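Local structure of beta-N-acetylhexosaminidase (Streptomyces plicatus, 1JAK) at residues G200-A212 with V293-L305. The protein is a family 20 glycoside hydrolase that removes terminal beta-linked N-acetylhexosamine residues from glycans, probably by substrate-assisted catalysis. Residues are numbered along the deposited sequence; the frame is centred on the assembly and turned at random.
Sequences GWRIAIDSWPRLA and VTYDFVDDVIGEL
Trp208 meets Phe297 edge to face where the loop that leads from Gly200 into helix 210-213 packs on the outer helix 292-307 of the family 20 alpha/beta barrel. Phe297 CD1 stands over the centre of the indole, 3.6 Å from Trp208 CD2, with the planes at 88°. The rim of the indole is held as well, for Trp208 NE1 donates a nearly straight bond to the anti lone pair of Asp300 OD2 (2.9 Å) and CH2 rests against Val293 CG2. Replacing Trp208 by a leucine would probably leave Asp300 OD2 without its indole donor and Phe297 CD1 without a face to point at.

One helical turn on from Asp300, the Glu304 carboxylate grips the type I beta turn from Ile205 to Trp208. Asp206 N (2.8 Å) and Ser207 N (2.9 Å) use the syn lone pairs of OE1 and OE2 respectively. Ser207 OG adds a 2.7 Å bond to OE2 from its anti side, 34° out of the carboxylate plane, with OG between the backbone N and the carbonyl carbon (chi1 48°), which brings it to OE2. Lys230 forms a salt bridge with OE1, which probably offsets the nearby charge of Asp206. Leu211 CD1 packs on the edge of the Phe297 ring, while Ala260 of helix 258-263 touches Leu211, Phe297 and Trp201. Val301 CG1 reaches the edge of the Trp201 ring at CZ2 (3.8 Å), and that indole is tethered within its own loop by NE1 donating to Ile203 O.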
ATOM      1  N   GLY A 200      13.583 -15.519   4.253  1.00  6.69           N
ATOM      2  CA  GLY A 200      12.624 -16.291   3.488  1.00  8.10           C
ATOM      3  C   GLY A 200      12.443 -15.898   2.034  1.00  8.19           C
ATOM      4  O   GLY A 200      12.602 -14.734   1.665  1.00  8.94           O
ATOM      5  N   TRP A 201      12.120 -16.893   1.214  1.00  7.65           N
ATOM      6  CA  TRP A 201      11.860 -16.706  -0.211  1.00  6.40           C
ATOM      7  C   TRP A 201      10.395 -17.116  -0.313  1.00  6.94           C
ATOM      8  O   TRP A 201      10.058 -18.267  -0.051  1.00  7.56           O
ATOM      9  CB  TRP A 201      12.747 -17.633  -1.045  1.00  6.88           C
ATOM     10  CG  TRP A 201      12.530 -17.426  -2.496  1.00  7.32           C
ATOM     11  CD1 TRP A 201      11.517 -17.940  -3.257  1.00  8.00           C
ATOM     12  CD2 TRP A 201      13.288 -16.571  -3.356  1.00  7.89           C
ATOM     13  NE1 TRP A 201      11.595 -17.450  -4.540  1.00  7.79           N
ATOM     14  CE2 TRP A 201      12.675 -16.608  -4.627  1.00  7.28           C
ATOM     15  CE3 TRP A 201      14.428 -15.772  -3.173  1.00  8.14           C
ATOM     16  CZ2 TRP A 201      13.163 -15.876  -5.715  1.00  8.35           C
ATOM     17  CZ3 TRP A 201      14.915 -15.045  -4.253  1.00  8.98           C
ATOM     18  CH2 TRP A 201      14.281 -15.103  -5.511  1.00  8.85           C
ATOM     19  N   ARG A 202       9.533 -16.184  -0.713  1.00  5.71           N
ATOM     20  CA  ARG A 202       8.100 -16.453  -0.709  1.00  6.32           C
ATOM     21  C   ARG A 202       7.327 -16.679  -2.003  1.00  6.03           C
ATOM     22  O   ARG A 202       6.097 -16.623  -1.991  1.00  7.29           O
ATOM     23  CB  ARG A 202       7.404 -15.346   0.089  1.00  6.25           C
ATOM     24  CG  ARG A 202       8.056 -15.030   1.437  1.00  6.97           C
ATOM     25  CD  ARG A 202       8.104 -16.246   2.363  1.00  6.78           C
ATOM     26  NE  ARG A 202       8.623 -15.887   3.682  1.00  6.78           N
ATOM     27  CZ  ARG A 202       9.128 -16.756   4.553  1.00  7.05           C
ATOM     28  NH1 ARG A 202       9.183 -18.047   4.250  1.00  6.44           N
ATOM     29  NH2 ARG A 202       9.599 -16.331   5.720  1.00  7.17           N
ATOM     30  N   ILE A 203       8.013 -16.924  -3.114  1.00  7.54           N
ATOM     31  CA  ILE A 203       7.302 -17.180  -4.366  1.00  8.75           C
ATOM     32  C   ILE A 203       7.932 -18.373  -5.072  1.00  9.03           C
ATOM     33  O   ILE A 203       9.145 -18.421  -5.265  1.00  9.40           O
ATOM     34  CB  ILE A 203       7.308 -15.938  -5.302  1.00  8.88           C
ATOM     35  CG1 ILE A 203       6.568 -16.259  -6.604  1.00  9.75           C
ATOM     36  CG2 ILE A 203       8.733 -15.493  -5.590  1.00  9.82           C
ATOM     37  CD1 ILE A 203       5.093 -16.594  -6.416  1.00 11.19           C
ATOM     38  N   ALA A 204       7.107 -19.348  -5.440  1.00 10.58           N
ATOM     39  CA  ALA A 204       7.608 -20.542  -6.110  1.00 10.88           C
ATOM     40  C   ALA A 204       8.160 -20.235  -7.499  1.00 11.47           C
ATOM     41  O   ALA A 204       7.491 -19.621  -8.327  1.00 11.35           O
ATOM     42  CB  ALA A 204       6.501 -21.596  -6.207  1.00 12.63           C
ATOM     43  N   ILE A 205       9.398 -20.664  -7.735  1.00 10.66           N
ATOM     44  CA  ILE A 205      10.074 -20.471  -9.019  1.00 11.02           C
ATOM     45  C   ILE A 205      10.346 -21.878  -9.559  1.00 11.31           C
ATOM     46  O   ILE A 205      11.115 -22.631  -8.964  1.00 13.14           O
ATOM     47  CB  ILE A 205      11.421 -19.725  -8.829  1.00 12.14           C
ATOM     48  CG1 ILE A 205      11.179 -18.356  -8.181  1.00 11.53           C
ATOM     49  CG2 ILE A 205      12.129 -19.569 -10.167  1.00 11.61           C
ATOM     50  CD1 ILE A 205      10.295 -17.428  -8.998  1.00 12.59           C
ATOM     51  N   ASP A 206       9.715 -22.236 -10.676  1.00 11.62           N
ATOM     52  CA  ASP A 206       9.879 -23.572 -11.250  1.00 11.98           C
ATOM     53  C   ASP A 206      11.313 -23.950 -11.608  1.00 11.83           C
ATOM     54  O   ASP A 206      11.732 -25.091 -11.397  1.00 11.30           O
ATOM     55  CB  ASP A 206       9.009 -23.741 -12.500  1.00 14.72           C
ATOM     56  CG  ASP A 206       7.521 -23.642 -12.206  1.00 17.26           C
ATOM     57  OD1 ASP A 206       7.094 -24.057 -11.109  1.00 17.44           O
ATOM     58  OD2 ASP A 206       6.776 -23.162 -13.087  1.00 19.63           O
ATOM     59  N   SER A 207      12.057 -23.000 -12.162  1.00 11.81           N
ATOM     60  CA  SER A 207      13.434 -23.260 -12.568  1.00 12.66           C
ATOM     61  C   SER A 207      14.400 -23.484 -11.405  1.00 13.42           C
ATOM     62  O   SER A 207      15.461 -24.088 -11.582  1.00 12.54           O
ATOM     63  CB  SER A 207      13.934 -22.128 -13.472  1.00 13.87           C
ATOM     64  OG  SER A 207      13.647 -20.855 -12.922  1.00 13.51           O
ATOM     65  N   TRP A 208      14.027 -23.004 -10.221  1.00 11.89           N
ATOM     66  CA  TRP A 208      14.842 -23.165  -9.015  1.00 12.51           C
ATOM     67  C   TRP A 208      13.898 -23.547  -7.871  1.00 12.72           C
ATOM     68  O   TRP A 208      13.636 -22.746  -6.973  1.00 12.17           O
ATOM     69  CB  TRP A 208      15.569 -21.858  -8.677  1.00 11.98           C
ATOM     70  CG  TRP A 208      16.492 -21.376  -9.764  1.00 13.49           C
ATOM     71  CD1 TRP A 208      16.134 -20.840 -10.966  1.00 12.92           C
ATOM     72  CD2 TRP A 208      17.925 -21.434  -9.761  1.00 13.98           C
ATOM     73  NE1 TRP A 208      17.253 -20.563 -11.716  1.00 14.28           N
ATOM     74  CE2 TRP A 208      18.366 -20.918 -11.000  1.00 14.47           C
ATOM     75  CE3 TRP A 208      18.879 -21.875  -8.832  1.00 14.62           C
ATOM     76  CZ2 TRP A 208      19.724 -20.828 -11.337  1.00 14.58           C
ATOM     77  CZ3 TRP A 208      20.232 -21.786  -9.166  1.00 15.39           C
ATOM     78  CH2 TRP A 208      20.639 -21.267 -10.410  1.00 14.89           C
ATOM     79  N   PRO A 209      13.389 -24.790  -7.888  1.00 13.06           N
ATOM     80  CA  PRO A 209      12.459 -25.350  -6.900  1.00 13.54           C
ATOM     81  C   PRO A 209      12.819 -25.211  -5.423  1.00 13.31           C
ATOM     82  O   PRO A 209      11.928 -25.070  -4.583  1.00 12.86           O
ATOM     83  CB  PRO A 209      12.353 -26.815  -7.315  1.00 15.58           C
ATOM     84  CG  PRO A 209      12.608 -26.778  -8.779  1.00 17.01           C
ATOM     85  CD  PRO A 209      13.763 -25.819  -8.875  1.00 12.24           C
ATOM     86  N   ARG A 210      14.109 -25.260  -5.100  1.00 11.47           N
ATOM     87  CA  ARG A 210      14.542 -25.165  -3.707  1.00 12.69           C
ATOM     88  C   ARG A 210      14.359 -23.794  -3.070  1.00 10.45           C
ATOM     89  O   ARG A 210      14.345 -23.679  -1.843  1.00 10.51           O
ATOM     90  CB  ARG A 210      16.008 -25.590  -3.571  1.00 13.55           C
ATOM     91  CG  ARG A 210      16.246 -27.085  -3.733  1.00 17.55           C
ATOM     92  CD  ARG A 210      17.735 -27.406  -3.701  1.00 19.30           C
ATOM     93  NE  ARG A 210      18.374 -27.017  -2.444  1.00 20.05           N
ATOM     94  CZ  ARG A 210      18.180 -27.629  -1.279  1.00 21.53           C
ATOM     95  NH1 ARG A 210      17.357 -28.668  -1.198  1.00 21.97           N
ATOM     96  NH2 ARG A 210      18.814 -27.208  -0.192  1.00 22.12           N
ATOM     97  N   LEU A 211      14.226 -22.754  -3.886  1.00  9.05           N
ATOM     98  CA  LEU A 211      14.043 -21.416  -3.336  1.00  9.19           C
ATOM     99  C   LEU A 211      12.829 -21.409  -2.418  1.00 10.50           C
ATOM    100  O   LEU A 211      12.892 -20.906  -1.299  1.00 10.03           O
ATOM    101  CB  LEU A 211      13.861 -20.384  -4.451  1.00  9.17           C
ATOM    102  CG  LEU A 211      15.071 -20.146  -5.361  1.00  9.33           C
ATOM    103  CD1 LEU A 211      14.699 -19.175  -6.464  1.00  9.95           C
ATOM    104  CD2 LEU A 211      16.236 -19.597  -4.540  1.00 10.54           C
ATOM    105  N   ALA A 212      11.728 -21.992  -2.885  1.00 10.35           N
ATOM    106  CA  ALA A 212      10.515 -22.039  -2.080  1.00 10.41           C
ATOM    107  C   ALA A 212      10.518 -23.158  -1.040  1.00 10.86           C
ATOM    108  O   ALA A 212      10.239 -22.917   0.134  1.00 10.59           O
ATOM    109  CB  ALA A 212       9.288 -22.176  -2.989  1.00 11.65           C
ATOM    110  N   VAL A 293      26.727 -17.750 -13.088  1.00 13.67           N
ATOM    111  CA  VAL A 293      25.473 -18.369 -12.663  1.00 12.90           C
ATOM    112  C   VAL A 293      24.528 -17.365 -12.006  1.00 12.82           C
ATOM    113  O   VAL A 293      23.308 -17.513 -12.067  1.00 12.32           O
ATOM    114  CB  VAL A 293      25.723 -19.544 -11.686  1.00 12.98           C
ATOM    115  CG1 VAL A 293      26.279 -19.025 -10.370  1.00 14.22           C
ATOM    116  CG2 VAL A 293      24.426 -20.318 -11.465  1.00 13.48           C
ATOM    117  N   THR A 294      25.098 -16.334 -11.393  1.00 10.97           N
ATOM    118  CA  THR A 294      24.306 -15.306 -10.729  1.00 11.48           C
ATOM    119  C   THR A 294      23.291 -14.660 -11.665  1.00 11.93           C
ATOM    120  O   THR A 294      22.138 -14.430 -11.292  1.00 11.26           O
ATOM    121  CB  THR A 294      25.216 -14.201 -10.165  1.00 11.31           C
ATOM    122  OG1 THR A 294      26.058 -14.758  -9.151  1.00 11.30           O
ATOM    123  CG2 THR A 294      24.385 -13.068  -9.568  1.00 12.80           C
ATOM    124  N   TYR A 295      23.725 -14.374 -12.886  1.00 11.64           N
ATOM    125  CA  TYR A 295      22.868 -13.727 -13.866  1.00 13.01           C
ATOM    126  C   TYR A 295      21.872 -14.676 -14.518  1.00 13.69           C
ATOM    127  O   TYR A 295      20.814 -14.245 -14.981  1.00 14.18           O
ATOM    128  CB  TYR A 295      23.755 -13.008 -14.880  1.00 14.05           C
ATOM    129  CG  TYR A 295      24.670 -12.046 -14.157  1.00 13.33           C
ATOM    130  CD1 TYR A 295      24.190 -10.822 -13.688  1.00 13.46           C
ATOM    131  CD2 TYR A 295      25.968 -12.419 -13.807  1.00 13.82           C
ATOM    132  CE1 TYR A 295      24.972  -9.999 -12.881  1.00 13.79           C
ATOM    133  CE2 TYR A 295      26.758 -11.605 -12.998  1.00 12.20           C
ATOM    134  CZ  TYR A 295      26.253 -10.399 -12.536  1.00 12.90           C
ATOM    135  OH  TYR A 295      27.019  -9.604 -11.712  1.00 13.76           O
ATOM    136  N   ASP A 296      22.192 -15.965 -14.549  1.00 13.39           N
ATOM    137  CA  ASP A 296      21.258 -16.943 -15.098  1.00 14.11           C
ATOM    138  C   ASP A 296      20.116 -17.031 -14.090  1.00 13.74           C
ATOM    139  O   ASP A 296      18.940 -17.064 -14.454  1.00 13.83           O
ATOM    140  CB  ASP A 296      21.915 -18.317 -15.245  1.00 16.28           C
ATOM    141  CG  ASP A 296      22.957 -18.354 -16.345  1.00 18.83           C
ATOM    142  OD1 ASP A 296      22.747 -17.697 -17.386  1.00 20.44           O
ATOM    143  OD2 ASP A 296      23.977 -19.052 -16.174  1.00 21.27           O
ATOM    144  N   PHE A 297      20.491 -17.063 -12.814  1.00 12.58           N
ATOM    145  CA  PHE A 297      19.545 -17.130 -11.705  1.00 12.09           C
ATOM    146  C   PHE A 297      18.605 -15.923 -11.724  1.00 12.04           C
ATOM    147  O   PHE A 297      17.382 -16.070 -11.676  1.00 11.70           O
ATOM    148  CB  PHE A 297      20.318 -17.164 -10.382  1.00 13.19           C
ATOM    149  CG  PHE A 297      19.455 -16.984  -9.166  1.00 14.42           C
ATOM    150  CD1 PHE A 297      18.647 -18.017  -8.711  1.00 16.17           C
ATOM    151  CD2 PHE A 297      19.445 -15.772  -8.482  1.00 16.24           C
ATOM    152  CE1 PHE A 297      17.835 -17.847  -7.590  1.00 16.64           C
ATOM    153  CE2 PHE A 297      18.636 -15.591  -7.361  1.00 16.68           C
ATOM    154  CZ  PHE A 297      17.831 -16.632  -6.917  1.00 14.49           C
ATOM    155  N   VAL A 298      19.181 -14.727 -11.799  1.00 11.43           N
ATOM    156  CA  VAL A 298      18.384 -13.507 -11.816  1.00 11.54           C
ATOM    157  C   VAL A 298      17.441 -13.462 -13.013  1.00 12.45           C
ATOM    158  O   VAL A 298      16.276 -13.085 -12.877  1.00 12.32           O
ATOM    159  CB  VAL A 298      19.281 -12.253 -11.829  1.00 11.35           C
ATOM    160  CG1 VAL A 298      18.434 -11.005 -12.055  1.00 11.10           C
ATOM    161  CG2 VAL A 298      20.028 -12.142 -10.502  1.00 11.08           C
ATOM    162  N   ASP A 299      17.934 -13.853 -14.183  1.00 11.96           N
ATOM    163  CA  ASP A 299      17.097 -13.844 -15.374  1.00 12.90           C
ATOM    164  C   ASP A 299      15.929 -14.816 -15.217  1.00 12.73           C
ATOM    165  O   ASP A 299      14.788 -14.474 -15.542  1.00 13.98           O
ATOM    166  CB  ASP A 299      17.925 -14.193 -16.614  1.00 14.08           C
ATOM    167  CG  ASP A 299      17.146 -14.005 -17.904  1.00 15.86           C
ATOM    168  OD1 ASP A 299      16.289 -14.856 -18.205  1.00 17.77           O
ATOM    169  OD2 ASP A 299      17.381 -13.001 -18.608  1.00 18.78           O
ATOM    170  N   ASP A 300      16.204 -16.016 -14.708  1.00 12.09           N
ATOM    171  CA  ASP A 300      15.150 -17.012 -14.511  1.00 11.88           C
ATOM    172  C   ASP A 300      14.072 -16.503 -13.557  1.00 12.54           C
ATOM    173  O   ASP A 300      12.876 -16.619 -13.835  1.00 11.04           O
ATOM    174  CB  ASP A 300      15.713 -18.326 -13.951  1.00 12.83           C
ATOM    175  CG  ASP A 300      16.488 -19.130 -14.982  1.00 14.47           C
ATOM    176  OD1 ASP A 300      16.269 -18.935 -16.198  1.00 14.73           O
ATOM    177  OD2 ASP A 300      17.303 -19.979 -14.570  1.00 13.95           O
ATOM    178  N   VAL A 301      14.498 -15.943 -12.429  1.00 12.05           N
ATOM    179  CA  VAL A 301      13.555 -15.437 -11.436  1.00 12.08           C
ATOM    180  C   VAL A 301      12.728 -14.253 -11.936  1.00 11.89           C
ATOM    181  O   VAL A 301      11.503 -14.249 -11.801  1.00 11.14           O
ATOM    182  CB  VAL A 301      14.282 -15.035 -10.135  1.00 12.61           C
ATOM    183  CG1 VAL A 301      13.316 -14.328  -9.190  1.00 13.35           C
ATOM    184  CG2 VAL A 301      14.848 -16.275  -9.463  1.00 11.12           C
ATOM    185  N   ILE A 302      13.387 -13.255 -12.510  1.00 10.99           N
ATOM    186  CA  ILE A 302      12.675 -12.086 -13.011  1.00 11.13           C
ATOM    187  C   ILE A 302      11.719 -12.477 -14.138  1.00 11.80           C
ATOM    188  O   ILE A 302      10.616 -11.935 -14.249  1.00 11.92           O
ATOM    189  CB  ILE A 302      13.667 -11.006 -13.500  1.00 12.38           C
ATOM    190  CG1 ILE A 302      14.407 -10.416 -12.292  1.00 12.53           C
ATOM    191  CG2 ILE A 302      12.931  -9.923 -14.276  1.00 11.99           C
ATOM    192  CD1 ILE A 302      15.432  -9.344 -12.635  1.00 15.09           C
ATOM    193  N   GLY A 303      12.138 -13.429 -14.966  1.00 11.55           N
ATOM    194  CA  GLY A 303      11.284 -13.867 -16.057  1.00 12.03           C
ATOM    195  C   GLY A 303      10.015 -14.527 -15.550  1.00 12.73           C
ATOM    196  O   GLY A 303       8.915 -14.242 -16.037  1.00 12.32           O
ATOM    197  N   GLU A 304      10.157 -15.413 -14.568  1.00 12.45           N
ATOM    198  CA  GLU A 304       9.001 -16.104 -14.018  1.00 12.59           C
ATOM    199  C   GLU A 304       8.097 -15.157 -13.238  1.00 12.78           C
ATOM    200  O   GLU A 304       6.873 -15.294 -13.270  1.00 13.10           O
ATOM    201  CB  GLU A 304       9.442 -17.277 -13.130  1.00 13.53           C
ATOM    202  CG  GLU A 304       9.966 -18.472 -13.931  1.00 13.26           C
ATOM    203  CD  GLU A 304      10.037 -19.758 -13.124  1.00 13.74           C
ATOM    204  OE1 GLU A 304       9.120 -20.007 -12.311  1.00 14.22           O
ATOM    205  OE2 GLU A 304      10.996 -20.535 -13.320  1.00 11.64           O
ATOM    206  N   LEU A 305       8.693 -14.192 -12.548  1.00 11.90           N
ATOM    207  CA  LEU A 305       7.904 -13.238 -11.778  1.00 11.67           C
ATOM    208  C   LEU A 305       7.139 -12.302 -12.710  1.00 11.11           C
ATOM    209  O   LEU A 305       5.974 -11.992 -12.471  1.00 10.07           O
ATOM    210  CB  LEU A 305       8.805 -12.423 -10.845  1.00 13.36           C
ATOM    211  CG  LEU A 305       8.108 -11.401  -9.938  1.00 13.77           C
ATOM    212  CD1 LEU A 305       7.081 -12.098  -9.047  1.00 14.50           C
ATOM    213  CD2 LEU A 305       9.151 -10.684  -9.092  1.00 15.75           C
TER